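Long-range contact in peptidoglycan N-acetylglucosamine deacetylase (Bacillus cereus, PDB 4L1G), which removes the acetyl group from N-acetylglucosamine residues of peptidoglycan in a zinc-dependent hydrolysis and also deacetylates soluble chitin substrates: residues 65-78 against 246-260. Sequence-based numbering, arbitrary orientation.
Sequences AFSGPYNKAEVALT and LKTKGARFVTLPSMF
Two waters sit between Leu-77 and Val-254 O where a direct backbone bond might continue the strand pairing: one accepts from Leu-77 N and donates to Val-254 O, the other, 2.7 Å from Leu-77 O, also reaches Val-254 O. Before that, strand 74-78 runs parallel to 252-253. Arg-252 N binds Ala-73 O, Val-75 N binds Arg-252 O (2.9 Å), and Val-254 N returns to Val-75 O. Beside this pairing, Glu-74 lays its extended chain across Val-254, whose CG1 lies 3.6 Å from Glu-74 CD. Glu-74 OE1 takes Arg-252 NH2 at 3.1 Å in a salt bridge; it lies near the guanidinium plane, but the donor comes from the anti side, tilted 25° out of the carboxylate plane, and the two planes stand 85° apart. A water links the same OE1 to Arg-252 NE, and another joins OE2 to Ser-258 O. On the reverse face of the sheet, Val-75 CG2 sits over the Phe-253 ring in a CH-pi contact, 3.9 Å from its centroid, and Leu-77 CG approaches the ring obliquely. Helix 256-259 then closes over the loop before strand 74-78. Met-259 sets SD 3.7 Å from Gly-68 CA, and its bend at chi3 (-73°) turns CE to Ala-76 CB, while the Phe-260 edge faces Ser-67 O, its CE1 3.2 Å away. The strand thus gains a partner in the barrel-like sheet of the NodB-type fold, on its way to Asp-80, the predicted proton acceptor. Charge pairing and bridging waters hold the Glu-74 side, whereas the Phe-253 side relies on apolar packing; the nearby Lys-72 and Arg-252 would probably favour an ionised Glu-74.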
# COMPACT_ATOMS: atom_id res chain seq x y z
N ALA A 65 -1.81 -2.49 -11.98
CA ALA A 65 -0.71 -1.59 -12.31
C ALA A 65 0.45 -1.68 -11.32
O ALA A 65 0.28 -2.11 -10.18
CB ALA A 65 -1.21 -0.15 -12.40
N PHE A 66 1.64 -1.29 -11.78
CA PHE A 66 2.83 -1.26 -10.95
C PHE A 66 3.19 0.17 -10.56
O PHE A 66 3.78 0.42 -9.51
CB PHE A 66 4.01 -1.89 -11.70
CG PHE A 66 3.88 -3.37 -11.90
CD1 PHE A 66 3.21 -3.88 -13.01
CD2 PHE A 66 4.43 -4.26 -10.99
CE1 PHE A 66 3.08 -5.25 -13.19
CE2 PHE A 66 4.31 -5.63 -11.17
CZ PHE A 66 3.64 -6.12 -12.28
N SER A 67 2.83 1.11 -11.43
CA SER A 67 3.14 2.52 -11.24
C SER A 67 2.11 3.38 -11.96
O SER A 67 1.19 2.86 -12.58
CB SER A 67 4.56 2.83 -11.72
OG SER A 67 4.79 2.30 -13.02
N GLY A 68 2.26 4.70 -11.87
CA GLY A 68 1.25 5.61 -12.38
C GLY A 68 1.68 6.46 -13.57
O GLY A 68 2.68 6.17 -14.22
N PRO A 69 0.90 7.52 -13.85
CA PRO A 69 1.09 8.40 -15.01
C PRO A 69 2.48 9.03 -15.06
O PRO A 69 2.95 9.59 -14.08
CB PRO A 69 0.02 9.47 -14.82
CG PRO A 69 -1.04 8.79 -14.02
CD PRO A 69 -0.30 7.89 -13.08
N TYR A 70 3.12 8.93 -16.23
CA TYR A 70 4.46 9.46 -16.43
C TYR A 70 4.49 10.98 -16.58
O TYR A 70 5.54 11.60 -16.45
CB TYR A 70 5.10 8.81 -17.66
CG TYR A 70 4.43 9.17 -18.97
CD1 TYR A 70 3.40 8.38 -19.48
CD2 TYR A 70 4.83 10.28 -19.70
CE1 TYR A 70 2.79 8.70 -20.69
CE2 TYR A 70 4.22 10.61 -20.89
CZ TYR A 70 3.20 9.82 -21.38
OH TYR A 70 2.61 10.14 -22.58
N ASN A 71 3.33 11.57 -16.86
CA ASN A 71 3.25 13.01 -17.12
C ASN A 71 2.64 13.80 -15.96
O ASN A 71 2.17 14.92 -16.14
CB ASN A 71 2.48 13.28 -18.42
CG ASN A 71 1.07 12.70 -18.40
OD1 ASN A 71 0.71 11.96 -17.49
ND2 ASN A 71 0.28 13.04 -19.41
N LYS A 72 2.66 13.21 -14.77
CA LYS A 72 2.30 13.92 -13.55
C LYS A 72 3.49 13.90 -12.61
O LYS A 72 4.16 12.88 -12.47
CB LYS A 72 1.09 13.26 -12.88
CG LYS A 72 -0.17 13.21 -13.74
CD LYS A 72 -0.76 14.59 -13.94
CE LYS A 72 -1.40 15.12 -12.65
NZ LYS A 72 -1.96 16.49 -12.83
N ALA A 73 3.75 15.03 -11.96
CA ALA A 73 4.86 15.13 -11.02
C ALA A 73 4.48 14.53 -9.68
O ALA A 73 4.64 15.16 -8.63
CB ALA A 73 5.28 16.58 -10.85
N GLU A 74 3.97 13.30 -9.71
CA GLU A 74 3.39 12.69 -8.52
C GLU A 74 3.92 11.29 -8.25
O GLU A 74 4.11 10.49 -9.18
CB GLU A 74 1.86 12.67 -8.63
CG GLU A 74 1.24 14.06 -8.72
CD GLU A 74 -0.23 14.05 -9.10
OE1 GLU A 74 -0.83 15.15 -9.13
OE2 GLU A 74 -0.78 12.96 -9.36
N VAL A 75 4.18 11.00 -6.98
CA VAL A 75 4.56 9.66 -6.54
C VAL A 75 3.66 9.25 -5.39
O VAL A 75 2.95 10.08 -4.82
CB VAL A 75 6.03 9.60 -6.08
CG1 VAL A 75 6.97 10.01 -7.21
CG2 VAL A 75 6.24 10.48 -4.86
N ALA A 76 3.67 7.96 -5.05
CA ALA A 76 2.79 7.45 -4.01
C ALA A 76 3.54 6.62 -2.97
O ALA A 76 4.20 5.63 -3.31
CB ALA A 76 1.65 6.65 -4.62
N LEU A 77 3.43 7.02 -1.71
CA LEU A 77 3.92 6.21 -0.60
C LEU A 77 2.86 5.19 -0.20
O LEU A 77 1.69 5.54 -0.03
CB LEU A 77 4.26 7.09 0.60
CG LEU A 77 5.48 8.01 0.51
CD1 LEU A 77 5.47 9.03 1.64
CD2 LEU A 77 6.76 7.20 0.54
N THR A 78 3.26 3.93 -0.08
CA THR A 78 2.36 2.89 0.40
C THR A 78 3.02 2.09 1.51
O THR A 78 4.24 1.91 1.52
CB THR A 78 1.92 1.93 -0.74
OG1 THR A 78 3.03 1.15 -1.17
CG2 THR A 78 1.34 2.71 -1.92
N LEU A 246 12.57 14.37 -2.36
CA LEU A 246 11.77 14.17 -3.56
C LEU A 246 11.00 15.45 -3.92
O LEU A 246 10.88 15.80 -5.09
CB LEU A 246 10.81 12.99 -3.40
CG LEU A 246 11.39 11.62 -3.76
CD1 LEU A 246 10.43 10.49 -3.39
CD2 LEU A 246 11.74 11.56 -5.25
N LYS A 247 10.49 16.13 -2.89
CA LYS A 247 9.78 17.40 -3.09
C LYS A 247 10.67 18.44 -3.76
O LYS A 247 10.20 19.24 -4.56
CB LYS A 247 9.26 17.94 -1.76
CG LYS A 247 8.02 17.25 -1.22
CD LYS A 247 7.56 17.91 0.07
CE LYS A 247 6.24 17.33 0.56
NZ LYS A 247 5.78 18.01 1.80
N THR A 248 11.96 18.41 -3.42
CA THR A 248 12.94 19.33 -3.99
C THR A 248 13.05 19.14 -5.50
O THR A 248 13.24 20.10 -6.24
CB THR A 248 14.32 19.16 -3.32
OG1 THR A 248 14.22 19.44 -1.92
CG2 THR A 248 15.35 20.10 -3.94
N LYS A 249 12.91 17.90 -5.94
CA LYS A 249 12.97 17.58 -7.37
C LYS A 249 11.64 17.84 -8.07
O LYS A 249 11.47 17.52 -9.24
CB LYS A 249 13.40 16.13 -7.57
CG LYS A 249 14.75 15.80 -6.95
CD LYS A 249 15.07 14.31 -7.04
CE LYS A 249 15.16 13.85 -8.49
NZ LYS A 249 15.66 12.45 -8.59
N GLY A 250 10.69 18.42 -7.34
CA GLY A 250 9.41 18.79 -7.91
C GLY A 250 8.30 17.77 -7.70
O GLY A 250 7.18 17.97 -8.15
N ALA A 251 8.62 16.68 -7.01
CA ALA A 251 7.64 15.62 -6.77
C ALA A 251 6.60 16.00 -5.73
O ALA A 251 6.91 16.64 -4.73
CB ALA A 251 8.35 14.33 -6.35
N ARG A 252 5.36 15.59 -5.98
CA ARG A 252 4.28 15.73 -5.01
C ARG A 252 3.79 14.33 -4.63
O ARG A 252 3.84 13.41 -5.44
CB ARG A 252 3.14 16.57 -5.57
CG ARG A 252 3.56 17.96 -6.06
CD ARG A 252 2.37 18.77 -6.56
NE ARG A 252 1.61 18.05 -7.58
CZ ARG A 252 1.79 18.20 -8.89
NH1 ARG A 252 2.70 19.05 -9.36
NH2 ARG A 252 1.05 17.50 -9.74
N PHE A 253 3.31 14.18 -3.39
CA PHE A 253 2.86 12.88 -2.90
C PHE A 253 1.35 12.77 -2.95
O PHE A 253 0.63 13.66 -2.50
CB PHE A 253 3.39 12.63 -1.49
CG PHE A 253 4.88 12.45 -1.43
CD1 PHE A 253 5.44 11.18 -1.37
CD2 PHE A 253 5.73 13.55 -1.45
CE1 PHE A 253 6.81 11.01 -1.32
CE2 PHE A 253 7.10 13.38 -1.41
CZ PHE A 253 7.64 12.11 -1.34
N VAL A 254 0.86 11.66 -3.50
CA VAL A 254 -0.57 11.45 -3.65
C VAL A 254 -0.98 10.06 -3.16
O VAL A 254 -0.13 9.22 -2.86
CB VAL A 254 -1.01 11.58 -5.13
CG1 VAL A 254 -0.69 12.98 -5.66
CG2 VAL A 254 -0.34 10.51 -5.98
N THR A 255 -2.29 9.84 -3.06
CA THR A 255 -2.82 8.53 -2.73
C THR A 255 -3.05 7.75 -4.02
O THR A 255 -3.05 8.33 -5.10
CB THR A 255 -4.15 8.63 -1.97
OG1 THR A 255 -5.13 9.24 -2.82
CG2 THR A 255 -3.98 9.47 -0.72
N LEU A 256 -3.26 6.44 -3.90
CA LEU A 256 -3.50 5.61 -5.08
C LEU A 256 -4.76 5.98 -5.88
O LEU A 256 -4.69 6.07 -7.11
CB LEU A 256 -3.48 4.12 -4.73
CG LEU A 256 -2.11 3.58 -4.31
CD1 LEU A 256 -2.15 2.06 -4.20
CD2 LEU A 256 -1.03 4.04 -5.28
N PRO A 257 -5.91 6.19 -5.20
CA PRO A 257 -7.08 6.59 -5.98
C PRO A 257 -6.87 7.89 -6.74
O PRO A 257 -7.43 8.07 -7.82
CB PRO A 257 -8.18 6.76 -4.91
CG PRO A 257 -7.47 6.77 -3.60
CD PRO A 257 -6.25 5.94 -3.79
N SER A 258 -6.05 8.78 -6.18
CA SER A 258 -5.70 10.02 -6.87
C SER A 258 -4.80 9.73 -8.06
O SER A 258 -5.02 10.24 -9.16
CB SER A 258 -5.02 10.99 -5.91
OG SER A 258 -4.53 12.13 -6.60
N MET A 259 -3.78 8.90 -7.84
CA MET A 259 -2.84 8.55 -8.90
C MET A 259 -3.51 7.85 -10.07
O MET A 259 -3.20 8.10 -11.23
CB MET A 259 -1.70 7.68 -8.34
CG MET A 259 -0.86 7.01 -9.41
SD MET A 259 0.59 6.15 -8.75
CE MET A 259 1.64 7.54 -8.32
N PHE A 260 -4.46 6.97 -9.76
CA PHE A 260 -5.12 6.18 -10.80
C PHE A 260 -6.51 6.70 -11.15
O PHE A 260 -7.27 6.01 -11.84
CB PHE A 260 -5.14 4.70 -10.41
CG PHE A 260 -3.77 4.09 -10.32
CD1 PHE A 260 -3.05 3.81 -11.47
CD2 PHE A 260 -3.20 3.82 -9.09
CE1 PHE A 260 -1.78 3.26 -11.39
CE2 PHE A 260 -1.93 3.27 -9.00
CZ PHE A 260 -1.22 2.99 -10.16
O HOH W 1 -3.57 12.70 -9.61
O HOH W 2 -0.60 16.69 -6.37
O HOH W 3 1.95 9.26 -1.14
O HOH W 4 -0.22 6.61 -1.56